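Local coordinates for protein putative transcriptional regulator, sugar-binding family (Arthrobacter aurescens, PDB 3NZE) that probably regulates transcription as a SorC-family protein, its sugar-binding domain likely sensing a carbohydrate effector, at residues A[223-228]-A[247-252]; A[193-198]-A[215-220]; A[42-47]-A[72-77]; A[24-29]-A[251-256]. One frame throughout, in Å; residues are numbered along the deposited sequence. Where two conformers were deposited one is given.

Interaction 1. Residues A[223-228]-A[247-252]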
loop_
_atom_site.group_PDB
_atom_site.type_symbol
_atom_site.label_atom_id
_atom_site.label_comp_id
_atom_site.label_asym_id
_atom_site.label_seq_id
_atom_site.Cartn_x
_atom_site.Cartn_y
_atom_site.Cartn_z
ATOM N N VAL A 223 11.154 -8.402 -0.825
ATOM C CA VAL A 223 10.043 -9.186 -1.333
ATOM C C VAL A 223 10.150 -9.215 -2.860
ATOM O O VAL A 223 10.538 -8.224 -3.487
ATOM C CB VAL A 223 8.700 -8.602 -0.881
ATOM C CG1 VAL A 223 7.530 -9.364 -1.518
ATOM C CG2 VAL A 223 8.597 -8.647 0.628
ATOM N N ARG A 224 9.823 -10.354 -3.457
ATOM C CA ARG A 224 10.065 -10.535 -4.888
ATOM C C ARG A 224 9.311 -9.566 -5.808
ATOM O O ARG A 224 9.915 -8.916 -6.663
ATOM C CB ARG A 224 9.793 -11.970 -5.313
ATOM C CG ARG A 224 10.500 -12.294 -6.609
ATOM C CD ARG A 224 10.136 -13.658 -7.121
ATOM N NE ARG A 224 8.856 -13.630 -7.802
ATOM C CZ ARG A 224 7.747 -14.142 -7.291
ATOM N NH1 ARG A 224 6.612 -14.085 -7.971
ATOM N NH2 ARG A 224 7.789 -14.721 -6.103
ATOM N N ARG A 225 7.998 -9.493 -5.648
ATOM C CA ARG A 225 7.188 -8.541 -6.389
ATOM C C ARG A 225 6.427 -7.651 -5.406
ATOM O O ARG A 225 5.811 -8.140 -4.455
ATOM C CB ARG A 225 6.198 -9.260 -7.320
ATOM C CG ARG A 225 6.839 -10.157 -8.400
ATOM C CD ARG A 225 7.630 -9.359 -9.442
ATOM N NE ARG A 225 6.797 -8.699 -10.452
ATOM C CZ ARG A 225 6.419 -9.248 -11.611
ATOM N NH1 ARG A 225 6.783 -10.488 -11.922
ATOM N NH2 ARG A 225 5.676 -8.554 -12.466
ATOM N N ARG A 226 6.470 -6.345 -5.654
ATOM C CA ARG A 226 5.771 -5.372 -4.826
ATOM C C ARG A 226 4.864 -4.547 -5.728
ATOM O O ARG A 226 5.335 -3.772 -6.563
ATOM C CB ARG A 226 6.757 -4.459 -4.092
ATOM C CG ARG A 226 7.492 -5.142 -2.945
ATOM C CD ARG A 226 8.883 -5.549 -3.337
ATOM N NE ARG A 226 9.698 -4.396 -3.725
ATOM C CZ ARG A 226 10.927 -4.494 -4.208
ATOM N NH1 ARG A 226 11.594 -3.397 -4.556
ATOM N NH2 ARG A 226 11.488 -5.685 -4.352
ATOM N N ILE A 227 3.561 -4.729 -5.565
ATOM C CA ILE A 227 2.589 -4.118 -6.471
ATOM C C ILE A 227 2.015 -2.906 -5.775
ATOM O O ILE A 227 1.364 -3.023 -4.735
ATOM C CB ILE A 227 1.438 -5.079 -6.850
ATOM C CG1 ILE A 227 1.962 -6.299 -7.614
ATOM C CG2 ILE A 227 0.431 -4.390 -7.747
ATOM C CD1 ILE A 227 2.572 -7.359 -6.758
ATOM N N CYS A 228 2.279 -1.745 -6.359
ATOM C CA CYS A 228 1.918 -0.463 -5.780
ATOM C C CYS A 228 0.793 0.151 -6.599
ATOM O O CYS A 228 0.911 0.300 -7.822
ATOM C CB CYS A 228 3.152 0.446 -5.796
ATOM S SG CYS A 228 2.856 2.091 -5.137
ATOM N N LEU A 247 10.354 1.037 -3.210
ATOM C CA LEU A 247 9.425 0.110 -2.599
ATOM C C LEU A 247 8.691 -0.778 -3.602
ATOM O O LEU A 247 8.379 -1.915 -3.287
ATOM C CB LEU A 247 8.441 0.856 -1.699
ATOM C CG LEU A 247 9.086 1.583 -0.530
ATOM C CD1 LEU A 247 7.988 2.118 0.389
ATOM C CD2 LEU A 247 9.990 0.627 0.236
ATOM N N ALA A 248 8.457 -0.276 -4.816
ATOM C CA ALA A 248 7.620 -0.980 -5.796
ATOM C C ALA A 248 8.451 -1.698 -6.858
ATOM O O ALA A 248 9.547 -1.263 -7.176
ATOM C CB ALA A 248 6.694 0.001 -6.468
ATOM N N THR A 249 7.927 -2.800 -7.390
ATOM C CA THR A 249 8.461 -3.372 -8.626
ATOM C C THR A 249 7.463 -3.159 -9.774
ATOM O O THR A 249 7.848 -3.084 -10.942
ATOM C CB THR A 249 8.764 -4.885 -8.494
ATOM O OG1 THR A 249 7.577 -5.574 -8.067
ATOM C CG2 THR A 249 9.869 -5.129 -7.486
ATOM N N ASP A 250 6.177 -3.079 -9.432
ATOM C CA ASP A 250 5.100 -2.931 -10.397
ATOM C C ASP A 250 4.174 -1.818 -9.921
ATOM O O ASP A 250 3.780 -1.785 -8.760
ATOM C CB ASP A 250 4.307 -4.232 -10.525
ATOM C CG ASP A 250 5.173 -5.401 -10.967
ATOM O OD1 ASP A 250 5.252 -5.670 -12.186
ATOM O OD2 ASP A 250 5.788 -6.041 -10.097
ATOM N N LEU A 251 3.852 -0.897 -10.809
ATOM C CA LEU A 251 3.057 0.262 -10.423
ATOM C C LEU A 251 1.833 0.375 -11.313
ATOM O O LEU A 251 1.939 0.252 -12.534
ATOM C CB LEU A 251 3.923 1.518 -10.560
ATOM C CG LEU A 251 3.269 2.887 -10.390
ATOM C CD1 LEU A 251 2.826 3.072 -8.934
ATOM C CD2 LEU A 251 4.238 3.987 -10.796
ATOM N N ILE A 252 0.666 0.590 -10.706
ATOM C CA ILE A 252 -0.554 0.873 -11.456
ATOM C C ILE A 252 -1.095 2.219 -10.986
ATOM O O ILE A 252 -1.278 2.425 -9.786
ATOM C CB ILE A 252 -1.627 -0.214 -11.245
ATOM C CG1 ILE A 252 -1.086 -1.589 -11.644
ATOM C CG2 ILE A 252 -2.895 0.103 -12.066
ATOM C CD1 ILE A 252 -0.541 -2.374 -10.496
#
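Arg225 and Asp250 swing toward each other because each carries CG beside its backbone N (chi1 -61° and -59°), and the arginine chain then folds back at chi2 and chi3. The guanidinium grips the carboxylate side-on: Arg225 NE reaches Asp250 OD2 at 2.9 Å and NH2 reaches OD1, both on the syn side, with the two planes 25° apart. Asp250 OD2 is also met on its anti side by Thr249 OG1, at 2.7 Å. That hydroxyl, Thr249 OG1, in turn accepts the backbone N of Arg226 at 2.8 Å, which links the salt bridge to the start of the strand pairing. Arg226, bent at chi2 and chi3, turns its guanidinium across Thr249, whose CG2 sits 3.5 Å from Arg226 CZ over the centre of one face. In the guanidinium plane Arg226 NE donates to Leu247 O at 2.8 Å, from well above that carbonyl's own plane, while NH2 holds Val223 O and NH1 the carbonyl of Gly246. With an alanine at this position, the carbonyls of Leu247, Val223 and Gly246 would probably lose the guanidinium they share, and the Thr249 methyl its flat neighbour. Arg226 O takes both Thr249 N and Asp250 N, after which regular parallel pairing follows: Cys228 N to Asp250 O and Ile252 N to Cys228 O. On the sheet face that carries Asp250, Ile227 CG2 packs on Ile252 CD1 at 3.5 Å; on the other face Cys228 CB touches Ala248 CB. The pair joins the two strands of a beta-alpha-beta unit whose crossover is helix 236-244, with strands 153-160 and 23-27 flanking it and helix 35-50 packed on Ile227 and Ile252.

Interaction 2. Residues A[193-198]-A[215-220]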
loop_
_atom_site.group_PDB
_atom_site.type_symbol
_atom_site.label_atom_id
_atom_site.label_comp_id
_atom_site.label_asym_id
_atom_site.label_seq_id
_atom_site.Cartn_x
_atom_site.Cartn_y
_atom_site.Cartn_z
ATOM N N ALA A 193 1.845 1.046 4.140
ATOM C CA ALA A 193 1.478 0.167 5.259
ATOM C C ALA A 193 1.652 0.834 6.631
ATOM O O ALA A 193 1.927 0.164 7.636
ATOM C CB ALA A 193 2.279 -1.147 5.180
ATOM N N THR A 194 1.473 2.151 6.653
ATOM C CA THR A 194 1.630 2.990 7.845
ATOM C C THR A 194 3.084 3.193 8.289
ATOM O O THR A 194 3.334 3.695 9.384
ATOM C CB THR A 194 0.708 2.569 9.047
ATOM O OG1 THR A 194 1.281 1.467 9.765
ATOM C CG2 THR A 194 -0.694 2.227 8.562
ATOM N N VAL A 195 4.042 2.820 7.435
ATOM C CA VAL A 195 5.448 3.134 7.684
ATOM C C VAL A 195 5.849 4.308 6.793
ATOM O O VAL A 195 5.783 4.221 5.568
ATOM C CB VAL A 195 6.391 1.942 7.416
ATOM C CG1 VAL A 195 7.839 2.290 7.803
ATOM C CG2 VAL A 195 5.935 0.702 8.174
ATOM N N PHE A 196 6.244 5.404 7.420
ATOM C CA PHE A 196 6.442 6.673 6.730
ATOM C C PHE A 196 7.829 6.841 6.132
ATOM O O PHE A 196 8.798 6.209 6.579
ATOM C CB PHE A 196 6.157 7.814 7.704
ATOM C CG PHE A 196 4.740 7.818 8.215
ATOM C CD1 PHE A 196 3.778 8.582 7.585
ATOM C CD2 PHE A 196 4.375 7.038 9.304
ATOM C CE1 PHE A 196 2.458 8.578 8.033
ATOM C CE2 PHE A 196 3.061 7.032 9.766
ATOM C CZ PHE A 196 2.104 7.805 9.125
ATOM N N PHE A 197 7.916 7.693 5.113
ATOM C CA PHE A 197 9.200 8.000 4.472
ATOM C C PHE A 197 9.274 9.463 4.042
ATOM O O PHE A 197 8.246 10.144 3.953
ATOM C CB PHE A 197 9.398 7.099 3.261
ATOM C CG PHE A 197 8.195 7.023 2.370
ATOM C CD1 PHE A 197 7.840 8.097 1.568
ATOM C CD2 PHE A 197 7.396 5.886 2.359
ATOM C CE1 PHE A 197 6.724 8.037 0.741
ATOM C CE2 PHE A 197 6.269 5.815 1.544
ATOM C CZ PHE A 197 5.934 6.900 0.730
ATOM N N ARG A 198 10.494 9.935 3.772
ATOM C CA ARG A 198 10.742 11.309 3.325
ATOM C C ARG A 198 10.769 11.377 1.798
ATOM O O ARG A 198 10.636 10.356 1.125
ATOM C CB ARG A 198 12.069 11.835 3.900
ATOM C CG ARG A 198 12.142 11.782 5.432
ATOM C CD ARG A 198 13.458 12.393 5.941
ATOM N NE ARG A 198 13.597 12.289 7.393
ATOM C CZ ARG A 198 14.035 11.208 8.032
ATOM N NH1 ARG A 198 14.386 10.119 7.354
ATOM N NH2 ARG A 198 14.126 11.213 9.357
ATOM N N PRO A 215 5.414 -3.550 8.055
ATOM C CA PRO A 215 6.764 -4.070 7.781
ATOM C C PRO A 215 7.740 -2.942 7.472
ATOM O O PRO A 215 7.339 -1.911 6.926
ATOM C CB PRO A 215 6.571 -4.917 6.510
ATOM C CG PRO A 215 5.089 -5.090 6.359
ATOM C CD PRO A 215 4.469 -3.886 6.980
ATOM N N SER A 216 9.014 -3.139 7.788
ATOM C CA SER A 216 10.010 -2.122 7.468
ATOM C C SER A 216 10.167 -2.036 5.969
ATOM O O SER A 216 9.871 -2.984 5.238
ATOM C CB SER A 216 11.369 -2.435 8.094
ATOM O OG SER A 216 11.952 -3.575 7.485
ATOM N N HIS A 217 10.649 -0.892 5.510
ATOM C CA HIS A 217 10.929 -0.732 4.092
ATOM C C HIS A 217 12.036 -1.690 3.648
ATOM O O HIS A 217 11.976 -2.230 2.548
ATOM C CB HIS A 217 11.227 0.732 3.768
ATOM C CG HIS A 217 10.055 1.636 4.019
ATOM N ND1 HIS A 217 10.167 3.005 4.121
ATOM C CD2 HIS A 217 8.742 1.352 4.204
ATOM C CE1 HIS A 217 8.974 3.529 4.350
ATOM N NE2 HIS A 217 8.092 2.546 4.406
ATOM N N GLU A 218 13.014 -1.936 4.522
ATOM C CA GLU A 218 14.050 -2.923 4.233
ATOM C C GLU A 218 13.457 -4.304 3.946
ATOM O O GLU A 218 13.849 -4.977 2.994
ATOM C CB GLU A 218 15.088 -3.006 5.364
ATOM C CG GLU A 218 16.208 -4.004 5.070
ATOM C CD GLU A 218 17.176 -4.184 6.228
ATOM O OE1 GLU A 218 16.996 -3.525 7.277
ATOM O OE2 GLU A 218 18.120 -4.994 6.090
ATOM N N GLN A 219 12.500 -4.724 4.763
ATOM C CA GLN A 219 11.822 -5.990 4.513
ATOM C C GLN A 219 11.061 -5.990 3.189
ATOM O O GLN A 219 11.137 -6.954 2.429
ATOM C CB GLN A 219 10.886 -6.338 5.670
ATOM C CG GLN A 219 10.206 -7.683 5.491
ATOM C CD GLN A 219 9.375 -8.075 6.700
ATOM O OE1 GLN A 219 9.915 -8.434 7.749
ATOM N NE2 GLN A 219 8.058 -8.007 6.557
ATOM N N LEU A 220 10.325 -4.916 2.903
ATOM C CA LEU A 220 9.620 -4.816 1.630
ATOM C C LEU A 220 10.561 -4.955 0.449
ATOM O O LEU A 220 10.251 -5.628 -0.532
ATOM C CB LEU A 220 8.899 -3.478 1.501
ATOM C CG LEU A 220 7.542 -3.331 2.161
ATOM C CD1 LEU A 220 6.927 -2.028 1.688
ATOM C CD2 LEU A 220 6.645 -4.514 1.815
#
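His217 and Val195 approach from opposite directions, and one valine supplies two kinds of contact to the imidazole. The backbone Val195 O lies in the ring plane and accepts from His217 NE2 at 3.1 Å, but the bond is bent, with an N-H...O angle of 136°, and NE2 stands well above the carbonyl plane. Over a face of the same ring comes Val195 CG1, a CH-pi contact 3.8 Å from the His217 ring centroid. CG1 is placed there by a chi1 of -175°, trans to the backbone N; the other branch, Val195 CG2, is thereby directed at Pro215 O, 3.2 Å away. Phe197 completes the first shell: His217 CE1 lies in its ring plane, at the edge, 3.5 Å from Phe197 CD2. The two rings are inclined at 52°, neither stacked nor perpendicular. Farther along, Ala193 CB rests against Pro215 CD at 3.9 Å.

The next shell holds both backbones in place. Ser216 is the N-cap of helix 217-221, its OG accepting Gln219 N at 3.0 Å, and this fixes the first turn from which His217 projects. Across the contact, Asn209 OD1 accepts Phe196 N, and Phe197 pairs through its backbone with strand 188-192. Thr194 OG1 bonds to Ala193 O and to Ser212 OG within the two-residue turn between strands 188-192 and 195-198. These residues thus seat a short, serine-capped helix against a beta-hairpin at the border of the mixed sheet, the antiparallel addition to an otherwise largely parallel, Rossmann-like core of the putative sugar-binding domain.

Interaction 3. Residues A[42-47]-A[72-77]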
loop_
_atom_site.group_PDB
_atom_site.type_symbol
_atom_site.label_atom_id
_atom_site.label_comp_id
_atom_site.label_asym_id
_atom_site.label_seq_id
_atom_site.Cartn_x
_atom_site.Cartn_y
_atom_site.Cartn_z
ATOM N N VAL A 42 -8.722 2.454 -11.683
ATOM C CA VAL A 42 -7.344 2.072 -11.407
ATOM C C VAL A 42 -7.356 0.695 -10.751
ATOM O O VAL A 42 -6.551 -0.175 -11.083
ATOM C CB VAL A 42 -6.625 3.106 -10.516
ATOM C CG1 VAL A 42 -5.217 2.617 -10.139
ATOM C CG2 VAL A 42 -6.553 4.448 -11.228
ATOM N N ALA A 43 -8.292 0.499 -9.819
ATOM C CA ALA A 43 -8.356 -0.754 -9.077
ATOM C C ALA A 43 -8.655 -1.945 -9.982
ATOM O O ALA A 43 -8.140 -3.046 -9.758
ATOM C CB ALA A 43 -9.394 -0.657 -7.960
HETATM N N MSE A 44 -9.487 -1.734 -10.991
HETATM C CA MSE A 44 -9.760 -2.785 -11.967
HETATM C C MSE A 44 -8.499 -3.211 -12.706
HETATM O O MSE A 44 -8.251 -4.401 -12.884
HETATM C CB MSE A 44 -10.793 -2.335 -13.002
HETATM C CG MSE A 44 -12.211 -2.396 -12.542
HETATM SE SE MSE A 44 -13.393 -2.239 -14.080
HETATM C CE MSE A 44 -13.121 -3.967 -14.922
ATOM N N GLN A 45 -7.706 -2.245 -13.160
ATOM C CA GLN A 45 -6.475 -2.594 -13.851
ATOM C C GLN A 45 -5.510 -3.283 -12.890
ATOM O O GLN A 45 -4.825 -4.234 -13.256
ATOM C CB GLN A 45 -5.813 -1.355 -14.467
ATOM C CG GLN A 45 -4.451 -1.644 -15.087
ATOM C CD GLN A 45 -4.562 -2.596 -16.261
ATOM O OE1 GLN A 45 -5.288 -2.330 -17.219
ATOM N NE2 GLN A 45 -3.844 -3.715 -16.190
ATOM N N ALA A 46 -5.445 -2.800 -11.658
ATOM C CA ALA A 46 -4.538 -3.406 -10.692
ATOM C C ALA A 46 -4.908 -4.878 -10.479
ATOM O O ALA A 46 -4.034 -5.744 -10.408
ATOM C CB ALA A 46 -4.564 -2.631 -9.354
ATOM N N ALA A 47 -6.201 -5.159 -10.357
ATOM C CA ALA A 47 -6.653 -6.533 -10.152
ATOM C C ALA A 47 -6.207 -7.416 -11.308
ATOM O O ALA A 47 -5.779 -8.556 -11.118
ATOM C CB ALA A 47 -8.181 -6.572 -10.016
ATOM N N SER A 72 -9.666 -5.107 -3.991
ATOM C CA SER A 72 -10.211 -6.390 -3.581
ATOM C C SER A 72 -11.571 -6.661 -4.211
ATOM O O SER A 72 -11.951 -7.810 -4.398
ATOM C CB SER A 72 -10.314 -6.478 -2.058
ATOM O OG SER A 72 -11.342 -5.638 -1.557
ATOM N N ARG A 73 -12.305 -5.602 -4.530
ATOM C CA ARG A 73 -13.616 -5.759 -5.147
ATOM C C ARG A 73 -13.541 -6.187 -6.610
ATOM O O ARG A 73 -14.531 -6.652 -7.171
ATOM C CB ARG A 73 -14.435 -4.476 -5.016
ATOM C CG ARG A 73 -14.840 -4.163 -3.594
ATOM C CD ARG A 73 -15.766 -2.968 -3.538
ATOM N NE ARG A 73 -15.988 -2.533 -2.166
ATOM C CZ ARG A 73 -16.912 -3.043 -1.356
ATOM N NH1 ARG A 73 -17.033 -2.578 -0.120
ATOM N NH2 ARG A 73 -17.711 -4.015 -1.779
ATOM N N HIS A 74 -12.366 -6.047 -7.225
ATOM C CA HIS A 74 -12.234 -6.338 -8.661
ATOM C C HIS A 74 -11.438 -7.596 -9.001
ATOM O O HIS A 74 -11.200 -7.900 -10.177
ATOM C CB HIS A 74 -11.654 -5.121 -9.395
ATOM C CG HIS A 74 -12.525 -3.907 -9.318
ATOM N ND1 HIS A 74 -13.663 -3.760 -10.079
ATOM C CD2 HIS A 74 -12.434 -2.789 -8.561
ATOM C CE1 HIS A 74 -14.233 -2.604 -9.796
ATOM N NE2 HIS A 74 -13.503 -1.990 -8.886
ATOM N N LEU A 75 -11.032 -8.333 -7.974
ATOM C CA LEU A 75 -10.273 -9.558 -8.177
ATOM C C LEU A 75 -11.031 -10.582 -9.021
ATOM O O LEU A 75 -12.238 -10.758 -8.861
ATOM C CB LEU A 75 -9.904 -10.166 -6.825
ATOM C CG LEU A 75 -9.020 -9.296 -5.920
ATOM C CD1 LEU A 75 -8.728 -10.022 -4.614
ATOM C CD2 LEU A 75 -7.717 -8.950 -6.626
ATOM N N THR A 76 -10.318 -11.244 -9.926
ATOM C CA THR A 76 -10.895 -12.317 -10.728
ATOM C C THR A 76 -10.630 -13.644 -10.042
ATOM O O THR A 76 -9.500 -13.923 -9.645
ATOM C CB THR A 76 -10.274 -12.368 -12.138
ATOM O OG1 THR A 76 -10.612 -11.178 -12.856
ATOM C CG2 THR A 76 -10.786 -13.581 -12.909
ATOM N N ARG A 77 -11.660 -14.467 -9.896
ATOM C CA ARG A 77 -11.484 -15.754 -9.242
ATOM C C ARG A 77 -10.416 -16.566 -9.959
ATOM O O ARG A 77 -10.420 -16.675 -11.183
ATOM C CB ARG A 77 -12.798 -16.533 -9.192
ATOM C CG ARG A 77 -12.767 -17.714 -8.235
ATOM C CD ARG A 77 -14.131 -18.382 -8.142
ATOM N NE ARG A 77 -14.198 -19.358 -7.058
ATOM C CZ ARG A 77 -13.868 -20.638 -7.184
ATOM N NH1 ARG A 77 -13.965 -21.456 -6.143
ATOM N NH2 ARG A 77 -13.439 -21.104 -8.351
HETATM O O HOH W 1 -7.482 -10.474 -10.582
#
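The backbone of helix 35-50 comes close to the chain leaving helix 66-73, with Ala47 CA 5.1 Å from Leu75 CA and Met44 CA 5.4 Å from His74 CA. In this Rossmann-like alpha/beta domain the contact joins two helices of the layer over one face of the sheet, at the C-terminal end of the second. His74 leans its imidazole on the helix, and Met44, a selenomethionine, crosses it at about a right angle. CG of Met44 lies over one face, 3.4 Å from the His74 ring centroid and displaced toward the ND1 and CE1 rim, a CH-pi contact. It gets there with CG beside the backbone N (chi1 -80°); the selenium beyond stays farther out, oblique to the ring. CD2 of the His74 imidazole meets Ala43 CB at 3.8 Å, and NE2 is tied to Asp40 OD1, one turn back on the same helix as Met44, which helps fix the ring's rotation. A leucine in its place would probably leave Asp40 without this partner and Met44 CG without a flat surface to lie on. Ala47, small enough to let the chain pass closely, puts CB 3.3 Å from His74 O and brushes Leu75 CD2, while Leu75 also packs on helix 99-113. One water bridges the backbones, donating to Ala47 O at 2.6 Å and accepting from Thr76 N at 3.0 Å.

Interaction 4. Residues A[24-29]-A[251-256]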
loop_
_atom_site.group_PDB
_atom_site.type_symbol
_atom_site.label_atom_id
_atom_site.label_comp_id
_atom_site.label_asym_id
_atom_site.label_seq_id
_atom_site.Cartn_x
_atom_site.Cartn_y
_atom_site.Cartn_z
ATOM N N VAL A 24 5.159 -0.674 -15.190
ATOM C CA VAL A 24 4.043 0.241 -14.960
ATOM C C VAL A 24 2.880 0.056 -15.920
ATOM O O VAL A 24 3.072 -0.247 -17.104
ATOM C CB VAL A 24 4.534 1.710 -15.009
ATOM C CG1 VAL A 24 5.220 1.989 -16.318
ATOM C CG2 VAL A 24 3.382 2.695 -14.774
ATOM N N HIS A 25 1.671 0.226 -15.384
ATOM C CA HIS A 25 0.444 0.263 -16.161
ATOM C C HIS A 25 -0.245 1.592 -15.885
ATOM O O HIS A 25 -0.616 1.886 -14.745
ATOM C CB HIS A 25 -0.493 -0.885 -15.769
ATOM C CG HIS A 25 -0.043 -2.224 -16.261
ATOM N ND1 HIS A 25 0.813 -3.031 -15.544
ATOM C CD2 HIS A 25 -0.321 -2.891 -17.405
ATOM C CE1 HIS A 25 1.039 -4.140 -16.223
ATOM N NE2 HIS A 25 0.364 -4.080 -17.357
ATOM N N VAL A 26 -0.406 2.390 -16.932
ATOM C CA VAL A 26 -1.090 3.669 -16.816
ATOM C C VAL A 26 -2.516 3.467 -17.293
ATOM O O VAL A 26 -2.748 2.990 -18.401
ATOM C CB VAL A 26 -0.377 4.753 -17.661
ATOM C CG1 VAL A 26 -1.221 6.010 -17.734
ATOM C CG2 VAL A 26 0.988 5.068 -17.063
ATOM N N VAL A 27 -3.470 3.815 -16.440
ATOM C CA VAL A 27 -4.884 3.613 -16.742
ATOM C C VAL A 27 -5.482 4.891 -17.292
ATOM O O VAL A 27 -5.556 5.893 -16.588
ATOM C CB VAL A 27 -5.645 3.195 -15.468
ATOM C CG1 VAL A 27 -7.124 2.904 -15.767
ATOM C CG2 VAL A 27 -4.974 1.982 -14.841
ATOM N N PRO A 28 -5.905 4.866 -18.565
ATOM C CA PRO A 28 -6.565 6.045 -19.130
ATOM C C PRO A 28 -7.882 6.309 -18.402
ATOM O O PRO A 28 -8.706 5.404 -18.261
ATOM C CB PRO A 28 -6.814 5.638 -20.588
ATOM C CG PRO A 28 -5.803 4.573 -20.860
ATOM C CD PRO A 28 -5.700 3.813 -19.576
ATOM N N VAL A 29 -8.064 7.530 -17.921
ATOM C CA VAL A 29 -9.286 7.891 -17.215
ATOM C C VAL A 29 -9.732 9.264 -17.675
ATOM O O VAL A 29 -8.905 10.136 -17.928
ATOM C CB VAL A 29 -9.100 7.921 -15.683
ATOM C CG1 VAL A 29 -10.406 8.312 -15.003
ATOM C CG2 VAL A 29 -8.625 6.575 -15.156
ATOM N N LEU A 251 3.852 -0.897 -10.809
ATOM C CA LEU A 251 3.057 0.262 -10.423
ATOM C C LEU A 251 1.833 0.375 -11.313
ATOM O O LEU A 251 1.939 0.252 -12.534
ATOM C CB LEU A 251 3.923 1.518 -10.560
ATOM C CG LEU A 251 3.269 2.887 -10.390
ATOM C CD1 LEU A 251 2.826 3.072 -8.934
ATOM C CD2 LEU A 251 4.238 3.987 -10.796
ATOM N N ILE A 252 0.666 0.590 -10.706
ATOM C CA ILE A 252 -0.554 0.873 -11.456
ATOM C C ILE A 252 -1.095 2.219 -10.986
ATOM O O ILE A 252 -1.278 2.425 -9.786
ATOM C CB ILE A 252 -1.627 -0.214 -11.245
ATOM C CG1 ILE A 252 -1.086 -1.589 -11.644
ATOM C CG2 ILE A 252 -2.895 0.103 -12.066
ATOM C CD1 ILE A 252 -0.541 -2.374 -10.496
ATOM N N LEU A 253 -1.317 3.147 -11.917
ATOM C CA LEU A 253 -1.781 4.480 -11.538
ATOM C C LEU A 253 -2.578 5.124 -12.656
ATOM O O LEU A 253 -2.493 4.707 -13.810
ATOM C CB LEU A 253 -0.610 5.383 -11.131
ATOM C CG LEU A 253 0.229 6.062 -12.223
ATOM C CD1 LEU A 253 1.222 7.036 -11.601
ATOM C CD2 LEU A 253 0.974 5.057 -13.108
ATOM N N ASP A 254 -3.366 6.144 -12.311
ATOM C CA ASP A 254 -4.217 6.782 -13.302
ATOM C C ASP A 254 -3.413 7.748 -14.160
ATOM O O ASP A 254 -2.356 8.230 -13.744
ATOM C CB ASP A 254 -5.358 7.538 -12.624
ATOM C CG ASP A 254 -4.860 8.663 -11.741
ATOM O OD1 ASP A 254 -4.309 8.362 -10.661
ATOM O OD2 ASP A 254 -5.013 9.845 -12.140
ATOM N N GLU A 255 -3.950 8.032 -15.339
ATOM C CA GLU A 255 -3.322 8.898 -16.330
ATOM C C GLU A 255 -2.892 10.247 -15.756
ATOM O O GLU A 255 -1.775 10.693 -15.997
ATOM C CB GLU A 255 -4.292 9.096 -17.498
ATOM C CG GLU A 255 -3.794 9.983 -18.617
ATOM C CD GLU A 255 -4.843 10.159 -19.703
ATOM O OE1 GLU A 255 -5.823 9.380 -19.720
ATOM O OE2 GLU A 255 -4.692 11.078 -20.533
ATOM N N ALA A 256 -3.768 10.902 -14.998
ATOM C CA ALA A 256 -3.418 12.213 -14.454
ATOM C C ALA A 256 -2.223 12.143 -13.505
ATOM O O ALA A 256 -1.323 12.987 -13.567
ATOM C CB ALA A 256 -4.611 12.857 -13.770
HETATM O O HOH W 2 2.223 -2.736 -13.251
#
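Glu255 leaves the end of strand 250-254 and runs beside the chain that follows strand 23-27. Its CB packs 3.6 Å from Val27 O; CG continues trans to the backbone N (chi1 180°) and the chain stays extended through CD. At the tip Glu255 OE1 comes to Val29 N, a weak bond of 3.4 Å, and lies close to Pro28 CA, whereas OE2 forms a salt bridge with Arg259 one turn farther along helix 255-261. The same residue's backbone N donates to Val27 O, the last rung of a parallel ladder. Before it, His25 N bonds Leu251 O at 2.9 Å, Leu253 N bonds His25 O, and Val27 N bonds Leu253 O.

Side chains divide between the two faces. On one, Leu253 takes the cramped rotamer with CG between backbone N and carbonyl carbon (chi1 81°), which lets Leu253 CD2 touch Val24 CG2 at 3.8 Å and Val26 CG2 at 4.0 Å; helices 9-20 and 255-261 pack on this side. On the other, where helix 35-50 packs, Val27 CG2 meets Ile252 CG2 at 3.9 Å. A water bridges His25 ND1 and Leu251 O, lying in the imidazole plane. Asp254 N-caps helix 255-261; its OD1 bonds Ser257 OG and Gly232 N. Apolar branches dominate the face of Val24, Val26 and Leu253, while the other mixes Val27 and Ile252 with His25 and Asp254. The helix N terminus would probably favour a negative charge on Asp254, as the Arg259 salt bridge would on Glu255.

From the N terminus, strand 23-27 enters first and waits for strand 250-254, so interaction 4 closes a loop of 221 residues around most of the domain. Nested within it are interaction 3, which ties helix 35-50 to the end of helix 66-73, and interaction 2, which seats helix 217-221 against strand 195-198. Interaction 1 opens inside the loop but ends on the same strand as interaction 4. Interactions 3, 2 and 1 follow in series. Interactions 1 and 4 share Leu251 and Ile252, making 250-254 the strand between 225-230 and 23-27. Interaction 3 touches both through Val42 and Gln45. Interaction 2 meets interaction 1 at Leu247 and Arg226, but lies about 24 Å, centre to centre, from interaction 3.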